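Local coordinates for putative polyphosphate kinase 2 family protein (Arthrobacter aurescens, PDB 3RHF) that is probably a polyphosphate kinase of the PPK2 family, a transferase built on the P-loop fold, at residues A[20-32]-A[232-246]. Residues are numbered along the deposited sequence; the frame is centred on the assembly and turned at random.
Sequences LRVGSGFSLAGVD and FEKTSTEIAPWHVVP
Ser-236 OG donates to Val-22 O at 2.8 Å, lying in the carbonyl plane on a lone pair, and accepts from Trp-242 N at 3.2 Å in a nearly straight bond (171°). A serine suits this place just past helix 221-235: a hydroxyl can give and receive at once, and with OG anti to the backbone N (chi1 176°) it sits between the Val-22 carbonyl and the Trp-242 amide. Were the hydroxyl lost to an alanine here, both would probably be left without this mate, and the 20-32 loop less firmly tied to the helix end. Val-22 N binds Trp-242 O at 3.0 Å, and Val-244 N binds Leu-20 O at 3.1 Å, flanking Arg-21 and His-243 as a non-hydrogen-bonded antiparallel pair. A short run of loop thus borders strand 242-246, an edge strand of the chain's parallel five-stranded sheet, of strand order 2-3-1-4-5, as in P-loop kinases. Branched Val-22 fills the angle between helix and strand: CG1 meets Phe-232 CB at 3.9 Å, while CG2 packs against Val-244 and covers a face of the Phe-26 ring. Phe-26 CZ reaches Val-244 CG2 at 3.8 Å. On the strand's other side, Leu-20 CD1 touches Val-245 CG2, near Ala-256 of helix 250-266. Further out, His-243 ND1 bonds Lys-183 O in the neighbouring strand.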
ATOM      1  N   LEU A  20      25.218  10.716  -3.234  1.00 35.22           N
ATOM      2  CA  LEU A  20      24.907   9.976  -1.986  1.00 33.98           C
ATOM      3  C   LEU A  20      25.501   8.584  -1.952  1.00 34.37           C
ATOM      4  O   LEU A  20      25.392   7.892  -0.944  1.00 32.01           O
ATOM      5  CB  LEU A  20      23.400   9.885  -1.728  1.00 32.59           C
ATOM      6  CG  LEU A  20      22.686  11.194  -1.448  1.00 33.32           C
ATOM      7  CD1 LEU A  20      21.195  10.901  -1.163  1.00 30.19           C
ATOM      8  CD2 LEU A  20      23.369  11.991  -0.299  1.00 31.35           C
ATOM      9  N   ARG A  21      26.145   8.203  -3.049  1.00 37.04           N
ATOM     10  CA  ARG A  21      26.772   6.868  -3.209  1.00 39.87           C
ATOM     11  C   ARG A  21      27.879   6.646  -2.184  1.00 40.37           C
ATOM     12  O   ARG A  21      28.584   7.573  -1.833  1.00 40.75           O
ATOM     13  CB  ARG A  21      27.380   6.771  -4.612  1.00 42.90           C
ATOM     14  CG  ARG A  21      27.506   5.387  -5.202  1.00 49.14           C
ATOM     15  CD  ARG A  21      28.044   5.401  -6.680  1.00 57.13           C
ATOM     16  NE  ARG A  21      28.667   4.108  -6.991  1.00 64.24           N
ATOM     17  CZ  ARG A  21      29.953   3.790  -6.766  1.00 71.52           C
ATOM     18  NH1 ARG A  21      30.399   2.559  -7.067  1.00 75.16           N
ATOM     19  NH2 ARG A  21      30.814   4.687  -6.252  1.00 72.34           N
ATOM     20  N   VAL A  22      28.014   5.425  -1.695  1.00 40.70           N
ATOM     21  CA  VAL A  22      29.154   5.047  -0.874  1.00 42.41           C
ATOM     22  C   VAL A  22      30.246   4.412  -1.747  1.00 44.70           C
ATOM     23  O   VAL A  22      30.143   3.261  -2.173  1.00 43.82           O
ATOM     24  CB  VAL A  22      28.731   4.103   0.240  1.00 41.42           C
ATOM     25  CG1 VAL A  22      29.950   3.471   0.922  1.00 41.17           C
ATOM     26  CG2 VAL A  22      27.844   4.833   1.200  1.00 39.49           C
ATOM     27  N   GLY A  23      31.282   5.196  -2.017  1.00 47.99           N
ATOM     28  CA  GLY A  23      32.350   4.793  -2.927  1.00 50.80           C
ATOM     29  C   GLY A  23      33.613   4.477  -2.167  1.00 53.19           C
ATOM     30  O   GLY A  23      33.631   4.497  -0.943  1.00 52.55           O
ATOM     31  N   SER A  24      34.684   4.180  -2.893  1.00 56.32           N
ATOM     32  CA  SER A  24      35.942   3.803  -2.241  1.00 58.49           C
ATOM     33  C   SER A  24      36.393   4.892  -1.240  1.00 59.26           C
ATOM     34  O   SER A  24      36.912   4.574  -0.157  1.00 59.10           O
ATOM     35  CB  SER A  24      37.022   3.539  -3.287  1.00 60.67           C
ATOM     36  OG  SER A  24      37.168   4.674  -4.124  1.00 62.45           O
ATOM     37  N   GLY A  25      36.157   6.165  -1.588  1.00 59.62           N
ATOM     38  CA  GLY A  25      36.486   7.287  -0.692  1.00 60.03           C
ATOM     39  C   GLY A  25      35.738   7.346   0.651  1.00 58.48           C
ATOM     40  O   GLY A  25      36.227   7.962   1.591  1.00 59.39           O
ATOM     41  N   PHE A  26      34.574   6.679   0.748  1.00 56.01           N
ATOM     42  CA  PHE A  26      33.535   7.010   1.743  1.00 53.28           C
ATOM     43  C   PHE A  26      33.940   6.891   3.185  1.00 53.18           C
ATOM     44  O   PHE A  26      34.549   5.881   3.579  1.00 53.05           O
ATOM     45  CB  PHE A  26      32.275   6.123   1.577  1.00 51.37           C
ATOM     46  CG  PHE A  26      31.061   6.613   2.377  1.00 47.96           C
ATOM     47  CD1 PHE A  26      30.689   5.997   3.572  1.00 47.01           C
ATOM     48  CD2 PHE A  26      30.316   7.705   1.942  1.00 44.60           C
ATOM     49  CE1 PHE A  26      29.584   6.461   4.310  1.00 45.07           C
ATOM     50  CE2 PHE A  26      29.206   8.160   2.658  1.00 43.76           C
ATOM     51  CZ  PHE A  26      28.834   7.534   3.837  1.00 43.17           C
ATOM     52  N   SER A  27      33.522   7.897   3.961  1.00 51.97           N
ATOM     53  CA  SER A  27      33.437   7.770   5.403  1.00 51.80           C
ATOM     54  C   SER A  27      32.139   8.374   5.974  1.00 49.94           C
ATOM     55  O   SER A  27      31.726   9.475   5.600  1.00 49.44           O
ATOM     56  CB  SER A  27      34.676   8.398   6.065  1.00 53.92           C
ATOM     57  OG  SER A  27      34.517   9.786   6.266  1.00 54.42           O
ATOM     58  N   LEU A  28      31.522   7.654   6.903  1.00 48.44           N
ATOM     59  CA  LEU A  28      30.225   8.048   7.442  1.00 47.49           C
ATOM     60  C   LEU A  28      30.293   9.279   8.382  1.00 48.66           C
ATOM     61  O   LEU A  28      29.265   9.936   8.649  1.00 47.28           O
ATOM     62  CB  LEU A  28      29.556   6.847   8.118  1.00 46.37           C
ATOM     63  CG  LEU A  28      28.159   7.037   8.743  1.00 45.22           C
ATOM     64  CD1 LEU A  28      27.112   7.398   7.688  1.00 42.13           C
ATOM     65  CD2 LEU A  28      27.726   5.805   9.561  1.00 42.97           C
ATOM     66  N   ALA A  29      31.497   9.615   8.847  1.00 50.50           N
ATOM     67  CA  ALA A  29      31.677  10.821   9.669  1.00 51.80           C
ATOM     68  C   ALA A  29      31.740  12.084   8.809  1.00 52.16           C
ATOM     69  O   ALA A  29      31.361  13.149   9.268  1.00 52.89           O
ATOM     70  CB  ALA A  29      32.926  10.709  10.556  1.00 53.27           C
ATOM     71  N   GLY A  30      32.208  11.975   7.563  1.00 52.30           N
ATOM     72  CA  GLY A  30      32.139  13.100   6.599  1.00 52.05           C
ATOM     73  C   GLY A  30      30.704  13.491   6.205  1.00 50.49           C
ATOM     74  O   GLY A  30      30.486  14.563   5.657  1.00 51.41           O
ATOM     75  N   VAL A  31      29.719  12.635   6.495  1.00 48.03           N
ATOM     76  CA  VAL A  31      28.324  12.935   6.171  1.00 45.88           C
ATOM     77  C   VAL A  31      27.697  13.872   7.205  1.00 44.93           C
ATOM     78  O   VAL A  31      27.762  13.614   8.397  1.00 44.35           O
ATOM     79  CB  VAL A  31      27.437  11.640   6.050  1.00 44.62           C
ATOM     80  CG1 VAL A  31      26.017  12.008   5.626  1.00 42.52           C
ATOM     81  CG2 VAL A  31      28.066  10.656   5.083  1.00 43.33           C
ATOM     82  N   ASP A  32      27.095  14.950   6.709  1.00 43.87           N
ATOM     83  CA  ASP A  32      26.349  15.883   7.515  1.00 43.62           C
ATOM     84  C   ASP A  32      24.825  15.614   7.414  1.00 42.03           C
ATOM     85  O   ASP A  32      24.176  15.840   6.368  1.00 41.01           O
ATOM     86  CB  ASP A  32      26.668  17.300   7.061  1.00 44.88           C
ATOM     87  CG  ASP A  32      25.963  18.368   7.905  1.00 46.81           C
ATOM     88  OD1 ASP A  32      25.285  18.025   8.905  1.00 50.19           O
ATOM     89  OD2 ASP A  32      26.081  19.556   7.549  1.00 50.61           O
ATOM     90  N   PHE A 232      29.003  -0.965   5.199  1.00 38.66           N
ATOM     91  CA  PHE A 232      29.165  -0.277   3.905  1.00 39.97           C
ATOM     92  C   PHE A 232      30.510  -0.574   3.254  1.00 42.21           C
ATOM     93  O   PHE A 232      30.570  -0.697   2.039  1.00 43.34           O
ATOM     94  CB  PHE A 232      29.027   1.262   3.955  1.00 39.70           C
ATOM     95  CG  PHE A 232      27.749   1.783   4.579  1.00 37.34           C
ATOM     96  CD1 PHE A 232      26.558   1.136   4.434  1.00 35.90           C
ATOM     97  CD2 PHE A 232      27.775   2.955   5.305  1.00 37.12           C
ATOM     98  CE1 PHE A 232      25.422   1.630   5.021  1.00 35.00           C
ATOM     99  CE2 PHE A 232      26.662   3.444   5.889  1.00 36.82           C
ATOM    100  CZ  PHE A 232      25.473   2.758   5.754  1.00 36.10           C
ATOM    101  N   GLU A 233      31.590  -0.673   4.019  1.00 44.27           N
ATOM    102  CA  GLU A 233      32.880  -1.034   3.414  1.00 46.11           C
ATOM    103  C   GLU A 233      32.776  -2.424   2.841  1.00 45.17           C
ATOM    104  O   GLU A 233      33.428  -2.734   1.882  1.00 45.27           O
ATOM    105  CB  GLU A 233      34.044  -1.009   4.434  1.00 47.79           C
ATOM    106  CG  GLU A 233      34.509   0.430   4.858  1.00 53.55           C
ATOM    107  CD  GLU A 233      35.518   0.443   6.051  1.00 59.63           C
ATOM    108  OE1 GLU A 233      36.206  -0.613   6.202  1.00 63.83           O
ATOM    109  OE2 GLU A 233      35.606   1.484   6.799  1.00 57.90           O
ATOM    110  N   LYS A 234      31.979  -3.278   3.465  1.00 44.57           N
ATOM    111  CA  LYS A 234      31.933  -4.687   3.082  1.00 44.45           C
ATOM    112  C   LYS A 234      30.957  -4.960   1.938  1.00 43.30           C
ATOM    113  O   LYS A 234      31.236  -5.843   1.141  1.00 43.26           O
ATOM    114  CB  LYS A 234      31.572  -5.558   4.296  1.00 44.74           C
ATOM    115  CG  LYS A 234      32.575  -5.450   5.496  1.00 46.77           C
ATOM    116  CD  LYS A 234      33.710  -6.495   5.416  1.00 49.12           C
ATOM    117  CE  LYS A 234      34.893  -6.188   6.334  1.00 49.39           C
ATOM    118  NZ  LYS A 234      36.152  -6.617   5.654  1.00 51.07           N
ATOM    119  N   THR A 235      29.848  -4.196   1.847  1.00 41.68           N
ATOM    120  CA  THR A 235      28.686  -4.568   1.016  1.00 40.20           C
ATOM    121  C   THR A 235      28.183  -3.528   0.011  1.00 39.35           C
ATOM    122  O   THR A 235      27.182  -3.782  -0.687  1.00 38.67           O
ATOM    123  CB  THR A 235      27.480  -4.994   1.885  1.00 40.04           C
ATOM    124  OG1 THR A 235      26.992  -3.878   2.658  1.00 39.24           O
ATOM    125  CG2 THR A 235      27.866  -6.126   2.807  1.00 39.89           C
ATOM    126  N   SER A 236      28.872  -2.384  -0.087  1.00 38.19           N
ATOM    127  CA  SER A 236      28.590  -1.427  -1.133  1.00 36.68           C
ATOM    128  C   SER A 236      29.362  -1.779  -2.419  1.00 36.59           C
ATOM    129  O   SER A 236      30.542  -1.481  -2.558  1.00 36.21           O
ATOM    130  CB  SER A 236      28.930  -0.021  -0.679  1.00 37.28           C
ATOM    131  OG  SER A 236      28.749   0.929  -1.727  1.00 36.07           O
ATOM    132  N   THR A 237      28.658  -2.370  -3.385  1.00 35.69           N
ATOM    133  CA  THR A 237      29.266  -2.830  -4.610  1.00 35.37           C
ATOM    134  C   THR A 237      28.819  -2.053  -5.852  1.00 35.40           C
ATOM    135  O   THR A 237      27.882  -1.267  -5.808  1.00 35.48           O
ATOM    136  CB  THR A 237      28.980  -4.301  -4.777  1.00 35.07           C
ATOM    137  OG1 THR A 237      27.570  -4.500  -4.965  1.00 35.63           O
ATOM    138  CG2 THR A 237      29.452  -5.065  -3.538  1.00 33.32           C
ATOM    139  N   GLU A 238      29.524  -2.255  -6.956  1.00 35.49           N
ATOM    140  CA  GLU A 238      29.117  -1.709  -8.232  1.00 35.75           C
ATOM    141  C   GLU A 238      27.654  -2.098  -8.610  1.00 34.97           C
ATOM    142  O   GLU A 238      26.916  -1.250  -9.061  1.00 35.39           O
ATOM    143  CB  GLU A 238      30.121  -2.107  -9.340  1.00 35.90           C
ATOM    144  N   ILE A 239      27.236  -3.353  -8.418  1.00 34.51           N
ATOM    145  CA  ILE A 239      25.862  -3.756  -8.772  1.00 33.80           C
ATOM    146  C   ILE A 239      24.819  -3.427  -7.683  1.00 32.53           C
ATOM    147  O   ILE A 239      23.617  -3.359  -7.974  1.00 31.98           O
ATOM    148  CB  ILE A 239      25.723  -5.280  -9.153  1.00 34.75           C
ATOM    149  CG1 ILE A 239      25.949  -6.202  -7.950  1.00 35.18           C
ATOM    150  CG2 ILE A 239      26.647  -5.640 -10.320  1.00 37.46           C
ATOM    151  CD1 ILE A 239      26.324  -7.574  -8.314  1.00 37.14           C
ATOM    152  N   ALA A 240      25.250  -3.238  -6.436  1.00 30.84           N
ATOM    153  CA  ALA A 240      24.321  -2.818  -5.426  1.00 29.35           C
ATOM    154  C   ALA A 240      25.015  -1.849  -4.460  1.00 29.30           C
ATOM    155  O   ALA A 240      25.418  -2.218  -3.346  1.00 28.42           O
ATOM    156  CB  ALA A 240      23.733  -3.992  -4.724  1.00 28.50           C
ATOM    157  N   PRO A 241      25.136  -0.587  -4.891  1.00 28.65           N
ATOM    158  CA  PRO A 241      25.761   0.423  -4.093  1.00 28.68           C
ATOM    159  C   PRO A 241      24.912   0.728  -2.902  1.00 28.25           C
ATOM    160  O   PRO A 241      23.684   0.636  -3.012  1.00 28.58           O
ATOM    161  CB  PRO A 241      25.781   1.640  -5.012  1.00 28.93           C
ATOM    162  CG  PRO A 241      25.523   1.132  -6.373  1.00 28.93           C
ATOM    163  CD  PRO A 241      24.668  -0.050  -6.175  1.00 29.11           C
ATOM    164  N   TRP A 242      25.553   1.117  -1.793  1.00 27.67           N
ATOM    165  CA  TRP A 242      24.835   1.753  -0.685  1.00 27.27           C
ATOM    166  C   TRP A 242      24.658   3.250  -0.935  1.00 26.54           C
ATOM    167  O   TRP A 242      25.450   3.851  -1.612  1.00 26.84           O
ATOM    168  CB  TRP A 242      25.583   1.578   0.615  1.00 27.95           C
ATOM    169  CG  TRP A 242      25.195   0.390   1.330  1.00 27.03           C
ATOM    170  CD1 TRP A 242      25.913  -0.780   1.457  1.00 26.51           C
ATOM    171  CD2 TRP A 242      24.029   0.233   2.063  1.00 24.62           C
ATOM    172  NE1 TRP A 242      25.228  -1.656   2.220  1.00 27.12           N
ATOM    173  CE2 TRP A 242      24.050  -1.072   2.602  1.00 27.01           C
ATOM    174  CE3 TRP A 242      22.950   1.054   2.319  1.00 27.27           C
ATOM    175  CZ2 TRP A 242      23.020  -1.573   3.390  1.00 27.77           C
ATOM    176  CZ3 TRP A 242      21.896   0.552   3.099  1.00 27.39           C
ATOM    177  CH2 TRP A 242      21.942  -0.745   3.621  1.00 27.34           C
ATOM    178  N   HIS A 243      23.599   3.832  -0.422  1.00 25.25           N
ATOM    179  CA  HIS A 243      23.466   5.253  -0.444  1.00 25.57           C
ATOM    180  C   HIS A 243      23.125   5.679   0.959  1.00 25.54           C
ATOM    181  O   HIS A 243      22.295   5.069   1.600  1.00 25.15           O
ATOM    182  CB  HIS A 243      22.358   5.698  -1.380  1.00 24.98           C
ATOM    183  CG  HIS A 243      22.510   5.197  -2.776  1.00 24.78           C
ATOM    184  ND1 HIS A 243      22.043   3.970  -3.169  1.00 22.43           N
ATOM    185  CD2 HIS A 243      23.073   5.763  -3.871  1.00 23.50           C
ATOM    186  CE1 HIS A 243      22.329   3.794  -4.446  1.00 24.40           C
ATOM    187  NE2 HIS A 243      22.939   4.875  -4.899  1.00 21.52           N
ATOM    188  N   VAL A 244      23.771   6.729   1.421  1.00 26.51           N
ATOM    189  CA  VAL A 244      23.523   7.281   2.735  1.00 26.65           C
ATOM    190  C   VAL A 244      22.967   8.685   2.505  1.00 26.80           C
ATOM    191  O   VAL A 244      23.633   9.529   1.908  1.00 26.00           O
ATOM    192  CB  VAL A 244      24.818   7.358   3.562  1.00 27.91           C
ATOM    193  CG1 VAL A 244      24.584   8.256   4.797  1.00 30.36           C
ATOM    194  CG2 VAL A 244      25.334   5.940   3.947  1.00 26.15           C
ATOM    195  N   VAL A 245      21.729   8.874   2.964  1.00 26.47           N
ATOM    196  CA  VAL A 245      20.891   9.996   2.669  1.00 25.92           C
ATOM    197  C   VAL A 245      20.708  10.786   3.965  1.00 26.91           C
ATOM    198  O   VAL A 245      20.053  10.311   4.915  1.00 26.94           O
ATOM    199  CB  VAL A 245      19.490   9.530   2.220  1.00 25.57           C
ATOM    200  CG1 VAL A 245      18.631  10.697   2.017  1.00 24.25           C
ATOM    201  CG2 VAL A 245      19.531   8.660   0.933  1.00 23.33           C
ATOM    202  N   PRO A 246      21.281  11.997   4.033  1.00 27.01           N
ATOM    203  CA  PRO A 246      21.089  12.861   5.184  1.00 27.12           C
ATOM    204  C   PRO A 246      19.595  13.036   5.440  1.00 26.57           C
ATOM    205  O   PRO A 246      18.861  13.367   4.516  1.00 26.64           O
ATOM    206  CB  PRO A 246      21.701  14.147   4.717  1.00 27.58           C
ATOM    207  CG  PRO A 246      22.794  13.745   3.902  1.00 27.92           C
ATOM    208  CD  PRO A 246      22.353  12.505   3.179  1.00 27.73           C
TER